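Local coordinates for protein desmoplakin (Homo sapiens, PDB 3R6N) that probably links intermediate filaments to the desmosomal plaque in cell adhesion, its plakin domain forming a rigid rod of spectrin repeats that carries an SH3 domain, at residues 102-113 with 173-184; 282-290 with 300-308. All coordinates share one frame; numbering follows the deposited sequence.

How the contacts relate
Contacts 1 and 2 illustrate how a long helical rod can carry a compact beta domain on its flank. In contact 1 two helices of the spectrin-repeat rod, 68-117 and 167-225, lie together; in contact 2 strands 285-288 and 304-309 of the SH3 domain pair. The centres are about 27 Å apart, and along the chain the first contact is complete before the second begins. They nevertheless meet where Trp183 CZ3 comes within 4.1 Å of Cys290 SG, a packing contact between rod and SH3 domain. The oxidised dithiothreitol ring sits beside Leu177 and Gln178 of contact 1, and is probably a guest from the crystallisation liquor.

Contact 1: residues 102-113 with 173-184; sequences TSREIMWINDCE and YMDTLQTQWSWI. With D1D ((4S,5S)-1,2-dithiane-4,5-diol), chain C.
Ile109 carries CG2 opposite its backbone N and CG1 beside that N (chi1 -55°), a split that sends CG2 to Ile184 and Gln180 while the other branch runs on to Trp181. There CD1 reaches the indole edge, 3.7 Å from Trp181 CE3, and CG2 lies 3.7 Å from Ile184 CB. In Leu177 CG stands anti to the backbone N (chi1 -178°), and its CD1 slips between Ile106 CG1, 3.7 Å away, and Glu105 CB. Each of these two side chains is a knob in a hole of four residues on the facing helix, the knobs-into-holes packing of a coiled coil. The helices run nearly parallel, 23° apart with axes 9.6 Å from each other; helix 130-161 packs beside both, making the three-helix arrangement familiar from spectrin repeats, with Lys145 pairing with Glu105 and Leu149 touching Trp181. Polar bonds flank the apolar seam. Gln180 NE2 meets an in-plane lone pair of Asn110 OD1 at 3.0 Å, the two amide planes being almost perpendicular. Trp183 NE1 donates in its ring plane to Glu113 OE2 at 2.8 Å, but comes from above the carboxylate plane. At the other end Ser103 OG and Tyr173 OH are hydrogen-bonded at 3.0 Å, while Thr102 lays CB at the tyrosine ring's edge.

Contact 2: residues 282-290 with 300-308; sequences KPIILRALC and HKGDECILK
Leu286 faces Cys305 across the sheet, and its side chain can be traced outward atom by atom. CB lies 4.1 Å from Cys305 CB and also borders the Cys305 carbonyl oxygen; CG stays near that oxygen; CD1, at the tip, turns along the partner strand to rest 3.9 Å from Leu307 CB. Beyond the pair, Val318 of strand 315-319 and Leu333 of strand 333-334 touch the same leucine, placing it in the buried interior of the SH3 domain. Next to it Leu307 swings CG opposite its backbone N (chi1 -179°), and its CD2 lies 3.6 Å from Ile284 CD1, the two side chains pointing the same way. Strands 285-288 and 304-308 are antiparallel neighbours in the small SH3 barrel, where Leu286 and Cys305 form a hydrogen-bonded pair: Leu286 N reaches Cys305 O at 2.7 Å, and Cys305 N returns a bond to Leu286 O. The flanking pairs, Ile285 with Ile306 and Arg287 with Glu304, are non-hydrogen-bonded and present their side chains on the sheet face away from Leu286. On that face the extended Glu304 chain brings OE2 to 3.4 Å from Ile285 CG2. At the far end a type II turn from His300 to Asp303 continues the pairing, with Gly302 N bonded to Ala288 O at 2.7 Å. Within the turn Asp303 OD2 accepts a hydrogen bond from His300 N at 2.6 Å, tying the aspartate's side chain back onto the first turn residue.

Contact 1: residues 102-113 with 173-184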
loop_
_atom_site.group_PDB
_atom_site.type_symbol
_atom_site.label_atom_id
_atom_site.label_comp_id
_atom_site.label_asym_id
_atom_site.label_seq_id
_atom_site.Cartn_x
_atom_site.Cartn_y
_atom_site.Cartn_z
ATOM N N THR A 102 -12.724 -1.031 -31.227
ATOM C CA THR A 102 -12.205 -0.054 -30.276
ATOM C C THR A 102 -13.288 0.389 -29.303
ATOM O O THR A 102 -13.020 0.684 -28.138
ATOM C CB THR A 102 -11.647 1.180 -30.998
ATOM O OG1 THR A 102 -10.659 0.765 -31.942
ATOM C CG2 THR A 102 -11.005 2.131 -30.009
ATOM N N SER A 103 -14.519 0.429 -29.793
ATOM C CA SER A 103 -15.642 0.854 -28.980
ATOM C C SER A 103 -15.855 -0.118 -27.826
ATOM O O SER A 103 -15.987 0.292 -26.673
ATOM C CB SER A 103 -16.900 0.948 -29.838
ATOM O OG SER A 103 -17.735 1.992 -29.383
ATOM N N ARG A 104 -15.880 -1.409 -28.144
ATOM C CA ARG A 104 -16.069 -2.449 -27.140
ATOM C C ARG A 104 -14.845 -2.582 -26.242
ATOM O O ARG A 104 -14.950 -3.000 -25.090
ATOM C CB ARG A 104 -16.368 -3.797 -27.804
ATOM C CG ARG A 104 -17.588 -3.804 -28.710
ATOM C CD ARG A 104 -18.169 -5.205 -28.813
ATOM N NE ARG A 104 -18.568 -5.708 -27.500
ATOM C CZ ARG A 104 -18.937 -6.962 -27.254
ATOM N NH1 ARG A 104 -18.956 -7.854 -28.238
ATOM N NH2 ARG A 104 -19.284 -7.323 -26.025
ATOM N N GLU A 105 -13.683 -2.231 -26.778
ATOM C CA GLU A 105 -12.442 -2.342 -26.031
ATOM C C GLU A 105 -12.346 -1.253 -24.969
ATOM O O GLU A 105 -11.729 -1.443 -23.919
ATOM C CB GLU A 105 -11.251 -2.264 -26.977
ATOM C CG GLU A 105 -10.205 -3.319 -26.722
ATOM C CD GLU A 105 -10.798 -4.707 -26.613
ATOM O OE1 GLU A 105 -11.414 -5.005 -25.568
ATOM O OE2 GLU A 105 -10.649 -5.503 -27.569
ATOM N N ILE A 106 -12.960 -0.109 -25.249
ATOM C CA ILE A 106 -12.963 1.005 -24.315
ATOM C C ILE A 106 -13.918 0.738 -23.158
ATOM O O ILE A 106 -13.623 1.067 -22.006
ATOM C CB ILE A 106 -13.339 2.318 -25.027
ATOM C CG1 ILE A 106 -12.093 2.943 -25.655
ATOM C CG2 ILE A 106 -13.982 3.294 -24.060
ATOM C CD1 ILE A 106 -12.382 3.905 -26.793
ATOM N N MET A 107 -15.058 0.129 -23.461
ATOM C CA MET A 107 -16.026 -0.174 -22.417
ATOM C C MET A 107 -15.449 -1.176 -21.428
ATOM O O MET A 107 -15.738 -1.123 -20.234
ATOM C CB MET A 107 -17.340 -0.699 -22.996
ATOM C CG MET A 107 -18.528 -0.387 -22.101
ATOM S SD MET A 107 -19.980 -1.397 -22.407
ATOM C CE MET A 107 -19.431 -2.987 -21.788
ATOM N N TRP A 108 -14.627 -2.087 -21.938
ATOM C CA TRP A 108 -14.005 -3.105 -21.106
ATOM C C TRP A 108 -13.096 -2.454 -20.074
ATOM O O TRP A 108 -13.194 -2.727 -18.878
ATOM C CB TRP A 108 -13.210 -4.087 -21.970
ATOM C CG TRP A 108 -12.676 -5.253 -21.205
ATOM C CD1 TRP A 108 -13.283 -6.460 -21.024
ATOM C CD2 TRP A 108 -11.428 -5.321 -20.501
ATOM N NE1 TRP A 108 -12.489 -7.277 -20.257
ATOM C CE2 TRP A 108 -11.345 -6.601 -19.922
ATOM C CE3 TRP A 108 -10.372 -4.423 -20.306
ATOM C CZ2 TRP A 108 -10.250 -7.008 -19.163
ATOM C CZ3 TRP A 108 -9.287 -4.830 -19.552
ATOM C CH2 TRP A 108 -9.234 -6.110 -18.992
ATOM N N ILE A 109 -12.214 -1.585 -20.547
ATOM C CA ILE A 109 -11.292 -0.892 -19.667
ATOM C C ILE A 109 -12.059 0.001 -18.708
ATOM O O ILE A 109 -11.773 0.032 -17.515
ATOM C CB ILE A 109 -10.296 -0.053 -20.468
ATOM C CG1 ILE A 109 -9.577 -0.935 -21.494
ATOM C CG2 ILE A 109 -9.305 0.627 -19.532
ATOM C CD1 ILE A 109 -8.770 -0.154 -22.512
ATOM N N ASN A 110 -13.046 0.718 -19.233
ATOM C CA ASN A 110 -13.882 1.585 -18.408
ATOM C C ASN A 110 -14.536 0.844 -17.251
ATOM O O ASN A 110 -14.588 1.348 -16.130
ATOM C CB ASN A 110 -14.956 2.264 -19.258
ATOM C CG ASN A 110 -14.442 3.501 -19.962
ATOM O OD1 ASN A 110 -13.268 3.853 -19.844
ATOM N ND2 ASN A 110 -15.322 4.171 -20.697
ATOM N N ASP A 111 -15.040 -0.354 -17.531
ATOM C CA ASP A 111 -15.658 -1.180 -16.500
ATOM C C ASP A 111 -14.630 -1.639 -15.471
ATOM O O ASP A 111 -14.916 -1.683 -14.277
ATOM C CB ASP A 111 -16.394 -2.373 -17.119
ATOM C CG ASP A 111 -17.715 -1.974 -17.761
ATOM O OD1 ASP A 111 -18.153 -0.827 -17.539
ATOM O OD2 ASP A 111 -18.316 -2.803 -18.480
ATOM N N CYS A 112 -13.433 -1.977 -15.935
ATOM C CA CYS A 112 -12.350 -2.298 -15.019
ATOM C C CYS A 112 -12.062 -1.108 -14.125
ATOM O O CYS A 112 -11.853 -1.257 -12.923
ATOM C CB CYS A 112 -11.087 -2.678 -15.781
ATOM S SG CYS A 112 -11.090 -4.371 -16.340
ATOM N N GLU A 113 -12.043 0.074 -14.725
ATOM C CA GLU A 113 -11.763 1.289 -13.984
ATOM C C GLU A 113 -12.864 1.539 -12.974
ATOM O O GLU A 113 -12.592 1.808 -11.808
ATOM C CB GLU A 113 -11.645 2.485 -14.925
ATOM C CG GLU A 113 -11.330 3.782 -14.206
ATOM C CD GLU A 113 -11.830 5.001 -14.954
ATOM O OE1 GLU A 113 -12.420 4.817 -16.039
ATOM O OE2 GLU A 113 -11.639 6.136 -14.459
ATOM N N TYR A 173 -9.806 8.279 -32.401
ATOM C CA TYR A 173 -10.556 7.327 -31.598
ATOM C C TYR A 173 -9.588 6.427 -30.841
ATOM O O TYR A 173 -9.802 6.119 -29.670
ATOM C CB TYR A 173 -11.476 6.495 -32.490
ATOM C CG TYR A 173 -12.697 5.936 -31.793
ATOM C CD1 TYR A 173 -13.732 6.767 -31.393
ATOM C CD2 TYR A 173 -12.826 4.574 -31.565
ATOM C CE1 TYR A 173 -14.854 6.261 -30.766
ATOM C CE2 TYR A 173 -13.945 4.058 -30.942
ATOM C CZ TYR A 173 -14.957 4.906 -30.544
ATOM O OH TYR A 173 -16.074 4.394 -29.922
ATOM N N MET A 174 -8.519 6.015 -31.517
ATOM C CA MET A 174 -7.481 5.200 -30.896
ATOM C C MET A 174 -6.793 5.974 -29.780
ATOM O O MET A 174 -6.475 5.417 -28.732
ATOM C CB MET A 174 -6.452 4.749 -31.933
ATOM C CG MET A 174 -7.038 3.984 -33.114
ATOM S SD MET A 174 -7.793 2.404 -32.672
ATOM C CE MET A 174 -6.434 1.601 -31.828
ATOM N N ASP A 175 -6.557 7.262 -30.013
ATOM C CA ASP A 175 -6.017 8.138 -28.977
ATOM C C ASP A 175 -6.828 7.984 -27.698
ATOM O O ASP A 175 -6.274 7.877 -26.606
ATOM C CB ASP A 175 -6.046 9.601 -29.431
ATOM C CG ASP A 175 -4.915 9.943 -30.384
ATOM O OD1 ASP A 175 -4.837 11.115 -30.814
ATOM O OD2 ASP A 175 -4.100 9.044 -30.691
ATOM N N THR A 176 -8.147 7.977 -27.849
ATOM C CA THR A 176 -9.053 7.775 -26.731
ATOM C C THR A 176 -8.720 6.474 -26.017
ATOM O O THR A 176 -8.462 6.466 -24.813
ATOM C CB THR A 176 -10.519 7.763 -27.201
ATOM O OG1 THR A 176 -10.912 9.094 -27.549
ATOM C CG2 THR A 176 -11.434 7.264 -26.102
ATOM N N LEU A 177 -8.720 5.378 -26.768
ATOM C CA LEU A 177 -8.363 4.071 -26.225
ATOM C C LEU A 177 -7.056 4.148 -25.440
ATOM O O LEU A 177 -7.007 3.784 -24.269
ATOM C CB LEU A 177 -8.230 3.048 -27.353
ATOM C CG LEU A 177 -7.900 1.613 -26.945
ATOM C CD1 LEU A 177 -9.151 0.887 -26.490
ATOM C CD2 LEU A 177 -7.258 0.872 -28.101
ATOM N N GLN A 178 -6.001 4.629 -26.094
ATOM C CA GLN A 178 -4.699 4.787 -25.451
ATOM C C GLN A 178 -4.814 5.508 -24.109
ATOM O O GLN A 178 -4.216 5.090 -23.120
ATOM C CB GLN A 178 -3.731 5.538 -26.370
ATOM C CG GLN A 178 -2.413 5.932 -25.708
ATOM C CD GLN A 178 -1.521 4.740 -25.404
ATOM O OE1 GLN A 178 -1.039 4.062 -26.311
ATOM N NE2 GLN A 178 -1.294 4.482 -24.122
ATOM N N THR A 179 -5.580 6.594 -24.088
ATOM C CA THR A 179 -5.761 7.383 -22.875
ATOM C C THR A 179 -6.362 6.546 -21.751
ATOM O O THR A 179 -5.879 6.575 -20.617
ATOM C CB THR A 179 -6.662 8.609 -23.116
ATOM O OG1 THR A 179 -5.984 9.557 -23.950
ATOM C CG2 THR A 179 -7.014 9.272 -21.794
ATOM N N GLN A 180 -7.415 5.801 -22.068
ATOM C CA GLN A 180 -8.064 4.951 -21.082
ATOM C C GLN A 180 -7.120 3.862 -20.589
ATOM O O GLN A 180 -7.055 3.573 -19.396
ATOM C CB GLN A 180 -9.328 4.330 -21.669
ATOM C CG GLN A 180 -10.383 5.353 -21.998
ATOM C CD GLN A 180 -10.482 6.413 -20.924
ATOM O OE1 GLN A 180 -9.666 7.332 -20.872
ATOM N NE2 GLN A 180 -11.468 6.279 -20.045
ATOM N N TRP A 181 -6.389 3.263 -21.519
ATOM C CA TRP A 181 -5.448 2.205 -21.199
ATOM C C TRP A 181 -4.365 2.695 -20.242
ATOM O O TRP A 181 -4.088 2.060 -19.221
ATOM C CB TRP A 181 -4.809 1.671 -22.478
ATOM C CG TRP A 181 -3.901 0.520 -22.234
ATOM C CD1 TRP A 181 -2.548 0.483 -22.416
ATOM C CD2 TRP A 181 -4.276 -0.766 -21.737
ATOM N NE1 TRP A 181 -2.062 -0.752 -22.071
ATOM C CE2 TRP A 181 -3.102 -1.536 -21.650
ATOM C CE3 TRP A 181 -5.492 -1.340 -21.363
ATOM C CZ2 TRP A 181 -3.113 -2.851 -21.203
ATOM C CZ3 TRP A 181 -5.499 -2.645 -20.920
ATOM C CH2 TRP A 181 -4.319 -3.387 -20.842
ATOM N N SER A 182 -3.745 3.821 -20.575
ATOM C CA SER A 182 -2.679 4.364 -19.743
ATOM C C SER A 182 -3.174 4.630 -18.328
ATOM O O SER A 182 -2.439 4.440 -17.355
ATOM C CB SER A 182 -2.115 5.645 -20.355
ATOM O OG SER A 182 -1.310 5.348 -21.481
ATOM N N TRP A 183 -4.428 5.063 -18.228
ATOM C CA TRP A 183 -5.035 5.396 -16.946
ATOM C C TRP A 183 -5.337 4.147 -16.109
ATOM O O TRP A 183 -5.120 4.146 -14.897
ATOM C CB TRP A 183 -6.285 6.255 -17.157
ATOM C CG TRP A 183 -7.121 6.470 -15.930
ATOM C CD1 TRP A 183 -8.442 6.157 -15.777
ATOM C CD2 TRP A 183 -6.700 7.043 -14.684
ATOM N NE1 TRP A 183 -8.868 6.498 -14.517
ATOM C CE2 TRP A 183 -7.820 7.043 -13.824
ATOM C CE3 TRP A 183 -5.485 7.553 -14.210
ATOM C CZ2 TRP A 183 -7.762 7.536 -12.520
ATOM C CZ3 TRP A 183 -5.432 8.042 -12.912
ATOM C CH2 TRP A 183 -6.563 8.028 -12.084
ATOM N N ILE A 184 -5.810 3.079 -16.747
ATOM C CA ILE A 184 -6.075 1.839 -16.019
ATOM C C ILE A 184 -4.800 1.238 -15.408
ATOM O O ILE A 184 -4.852 0.602 -14.359
ATOM C CB ILE A 184 -6.779 0.780 -16.899
ATOM C CG1 ILE A 184 -7.409 -0.310 -16.028
ATOM C CG2 ILE A 184 -5.804 0.164 -17.885
ATOM C CD1 ILE A 184 -8.504 0.193 -15.124
HETATM S S1 D1D C . -3.318 1.951 -27.980
HETATM C C1 D1D C . -1.874 1.703 -28.957
HETATM C C2 D1D C . -0.816 0.891 -28.209
HETATM O O2 D1D C . 0.451 1.545 -28.349
HETATM C C3 D1D C . -1.122 0.696 -26.723
HETATM O O3 D1D C . 0.081 0.299 -26.053
HETATM C C4 D1D C . -2.184 -0.372 -26.478
HETATM S S4 D1D C . -3.725 0.211 -27.095
#

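Contact 2: residues 282-290 with 300-308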
loop_
_atom_site.group_PDB
_atom_site.type_symbol
_atom_site.label_atom_id
_atom_site.label_comp_id
_atom_site.label_asym_id
_atom_site.label_seq_id
_atom_site.Cartn_x
_atom_site.Cartn_y
_atom_site.Cartn_z
ATOM N N LYS A 282 -7.464 18.415 12.842
ATOM C CA LYS A 282 -6.273 18.619 12.031
ATOM C C LYS A 282 -6.588 18.309 10.573
ATOM O O LYS A 282 -7.247 17.312 10.278
ATOM C CB LYS A 282 -5.133 17.724 12.528
ATOM C CG LYS A 282 -3.822 17.903 11.774
ATOM C CD LYS A 282 -2.705 17.053 12.365
ATOM C CE LYS A 282 -2.947 15.571 12.132
ATOM N NZ LYS A 282 -1.785 14.746 12.574
ATOM N N PRO A 283 -6.121 19.168 9.653
ATOM C CA PRO A 283 -6.386 18.967 8.227
ATOM C C PRO A 283 -5.707 17.697 7.728
ATOM O O PRO A 283 -4.661 17.307 8.247
ATOM C CB PRO A 283 -5.769 20.212 7.577
ATOM C CG PRO A 283 -4.707 20.631 8.511
ATOM C CD PRO A 283 -5.249 20.331 9.887
ATOM N N ILE A 284 -6.307 17.060 6.729
ATOM C CA ILE A 284 -5.848 15.761 6.260
ATOM C C ILE A 284 -4.902 15.893 5.067
ATOM O O ILE A 284 -5.290 16.378 4.003
ATOM C CB ILE A 284 -7.043 14.867 5.896
ATOM C CG1 ILE A 284 -8.185 15.101 6.884
ATOM C CG2 ILE A 284 -6.641 13.408 5.887
ATOM C CD1 ILE A 284 -9.380 14.206 6.664
ATOM N N ILE A 285 -3.658 15.463 5.259
ATOM C CA ILE A 285 -2.633 15.547 4.226
ATOM C C ILE A 285 -2.632 14.302 3.341
ATOM O O ILE A 285 -2.551 13.179 3.837
ATOM C CB ILE A 285 -1.228 15.690 4.841
ATOM C CG1 ILE A 285 -1.222 16.751 5.947
ATOM C CG2 ILE A 285 -0.200 15.995 3.761
ATOM C CD1 ILE A 285 -1.838 18.061 5.542
ATOM N N LEU A 286 -2.709 14.504 2.031
ATOM C CA LEU A 286 -2.703 13.396 1.085
ATOM C C LEU A 286 -1.412 13.379 0.269
ATOM O O LEU A 286 -0.679 14.366 0.225
ATOM C CB LEU A 286 -3.904 13.504 0.140
ATOM C CG LEU A 286 -5.275 13.710 0.787
ATOM C CD1 LEU A 286 -6.330 13.964 -0.271
ATOM C CD2 LEU A 286 -5.648 12.516 1.648
ATOM N N ARG A 287 -1.131 12.246 -0.367
ATOM C CA ARG A 287 -0.052 12.165 -1.341
ATOM C C ARG A 287 -0.575 11.497 -2.604
ATOM O O ARG A 287 -1.330 10.527 -2.535
ATOM C CB ARG A 287 1.153 11.394 -0.794
ATOM C CG ARG A 287 2.339 11.380 -1.750
ATOM C CD ARG A 287 3.539 10.607 -1.210
ATOM N NE ARG A 287 3.329 9.161 -1.217
ATOM C CZ ARG A 287 3.309 8.403 -0.123
ATOM N NH1 ARG A 287 3.494 8.956 1.075
ATOM N NH2 ARG A 287 3.108 7.092 -0.220
ATOM N N ALA A 288 -0.188 12.028 -3.759
ATOM C CA ALA A 288 -0.630 11.463 -5.028
ATOM C C ALA A 288 0.157 10.201 -5.355
ATOM O O ALA A 288 1.385 10.194 -5.303
ATOM C CB ALA A 288 -0.499 12.484 -6.142
ATOM N N LEU A 289 -0.559 9.127 -5.670
ATOM C CA LEU A 289 0.077 7.849 -5.961
ATOM C C LEU A 289 0.491 7.775 -7.428
ATOM O O LEU A 289 1.352 6.976 -7.801
ATOM C CB LEU A 289 -0.861 6.689 -5.616
ATOM C CG LEU A 289 -1.265 6.500 -4.148
ATOM C CD1 LEU A 289 -2.173 5.280 -3.962
ATOM C CD2 LEU A 289 -0.036 6.395 -3.257
ATOM N N CYS A 290 -0.122 8.622 -8.248
ATOM C CA CYS A 290 0.117 8.625 -9.685
ATOM C C CYS A 290 -0.344 9.941 -10.299
ATOM O O CYS A 290 -1.168 10.645 -9.720
ATOM C CB CYS A 290 -0.665 7.495 -10.325
ATOM S SG CYS A 290 -2.434 7.716 -10.101
ATOM N N HIS A 300 0.690 15.701 -9.871
ATOM C CA HIS A 300 1.796 14.796 -10.154
ATOM C C HIS A 300 2.004 13.784 -9.037
ATOM O O HIS A 300 1.795 14.086 -7.862
ATOM C CB HIS A 300 3.094 15.577 -10.375
ATOM C CG HIS A 300 3.053 16.504 -11.548
ATOM N ND1 HIS A 300 2.768 17.849 -11.425
ATOM C CD2 HIS A 300 3.266 16.286 -12.866
ATOM C CE1 HIS A 300 2.803 18.414 -12.616
ATOM N NE2 HIS A 300 3.102 17.487 -13.511
ATOM N N LYS A 301 2.421 12.580 -9.411
ATOM C CA LYS A 301 2.765 11.559 -8.434
ATOM C C LYS A 301 3.679 12.158 -7.376
ATOM O O LYS A 301 4.691 12.788 -7.699
ATOM C CB LYS A 301 3.449 10.372 -9.115
ATOM C CG LYS A 301 3.858 9.264 -8.165
ATOM C CD LYS A 301 4.510 8.117 -8.916
ATOM C CE LYS A 301 5.059 7.061 -7.972
ATOM N NZ LYS A 301 5.649 5.927 -8.732
ATOM N N GLY A 302 3.309 11.978 -6.113
ATOM C CA GLY A 302 4.108 12.471 -5.013
ATOM C C GLY A 302 3.708 13.854 -4.537
ATOM O O GLY A 302 4.231 14.333 -3.532
ATOM N N ASP A 303 2.791 14.506 -5.247
ATOM C CA ASP A 303 2.308 15.815 -4.819
ATOM C C ASP A 303 1.571 15.721 -3.482
ATOM O O ASP A 303 0.832 14.768 -3.236
ATOM C CB ASP A 303 1.391 16.440 -5.877
ATOM C CG ASP A 303 2.156 17.002 -7.063
ATOM O OD1 ASP A 303 3.405 17.028 -7.015
ATOM O OD2 ASP A 303 1.501 17.428 -8.041
ATOM N N GLU A 304 1.782 16.709 -2.616
ATOM C CA GLU A 304 1.047 16.792 -1.360
ATOM C C GLU A 304 -0.241 17.578 -1.551
ATOM O O GLU A 304 -0.218 18.732 -1.971
ATOM C CB GLU A 304 1.895 17.433 -0.261
ATOM C CG GLU A 304 1.077 17.857 0.956
ATOM C CD GLU A 304 1.927 18.307 2.139
ATOM O OE1 GLU A 304 1.821 19.495 2.528
ATOM O OE2 GLU A 304 2.687 17.470 2.683
ATOM N N CYS A 305 -1.367 16.945 -1.245
ATOM C CA CYS A 305 -2.664 17.593 -1.374
ATOM C C CYS A 305 -3.355 17.713 -0.027
ATOM O O CYS A 305 -3.060 16.970 0.907
ATOM C CB CYS A 305 -3.565 16.802 -2.320
ATOM S SG CYS A 305 -2.968 16.640 -4.015
ATOM N N ILE A 306 -4.283 18.655 0.065
ATOM C CA ILE A 306 -5.120 18.778 1.247
ATOM C C ILE A 306 -6.528 18.334 0.891
ATOM O O ILE A 306 -7.051 18.690 -0.162
ATOM C CB ILE A 306 -5.138 20.222 1.801
ATOM C CG1 ILE A 306 -3.767 20.602 2.378
ATOM C CG2 ILE A 306 -6.222 20.373 2.860
ATOM C CD1 ILE A 306 -2.759 21.072 1.337
ATOM N N LEU A 307 -7.126 17.533 1.764
ATOM C CA LEU A 307 -8.470 17.018 1.547
ATOM C C LEU A 307 -9.506 18.052 1.952
ATOM O O LEU A 307 -9.429 18.620 3.037
ATOM C CB LEU A 307 -8.666 15.739 2.354
ATOM C CG LEU A 307 -10.014 15.031 2.246
ATOM C CD1 LEU A 307 -10.318 14.663 0.804
ATOM C CD2 LEU A 307 -10.014 13.789 3.124
ATOM N N LYS A 308 -10.475 18.304 1.080
ATOM C CA LYS A 308 -11.518 19.276 1.385
ATOM C C LYS A 308 -12.879 18.620 1.603
ATOM O O LYS A 308 -13.587 18.949 2.554
ATOM C CB LYS A 308 -11.605 20.351 0.300
ATOM C CG LYS A 308 -10.586 21.469 0.457
ATOM C CD LYS A 308 -11.000 22.717 -0.318
ATOM C CE LYS A 308 -10.231 23.946 0.162
ATOM N NZ LYS A 308 -10.667 25.203 -0.515
#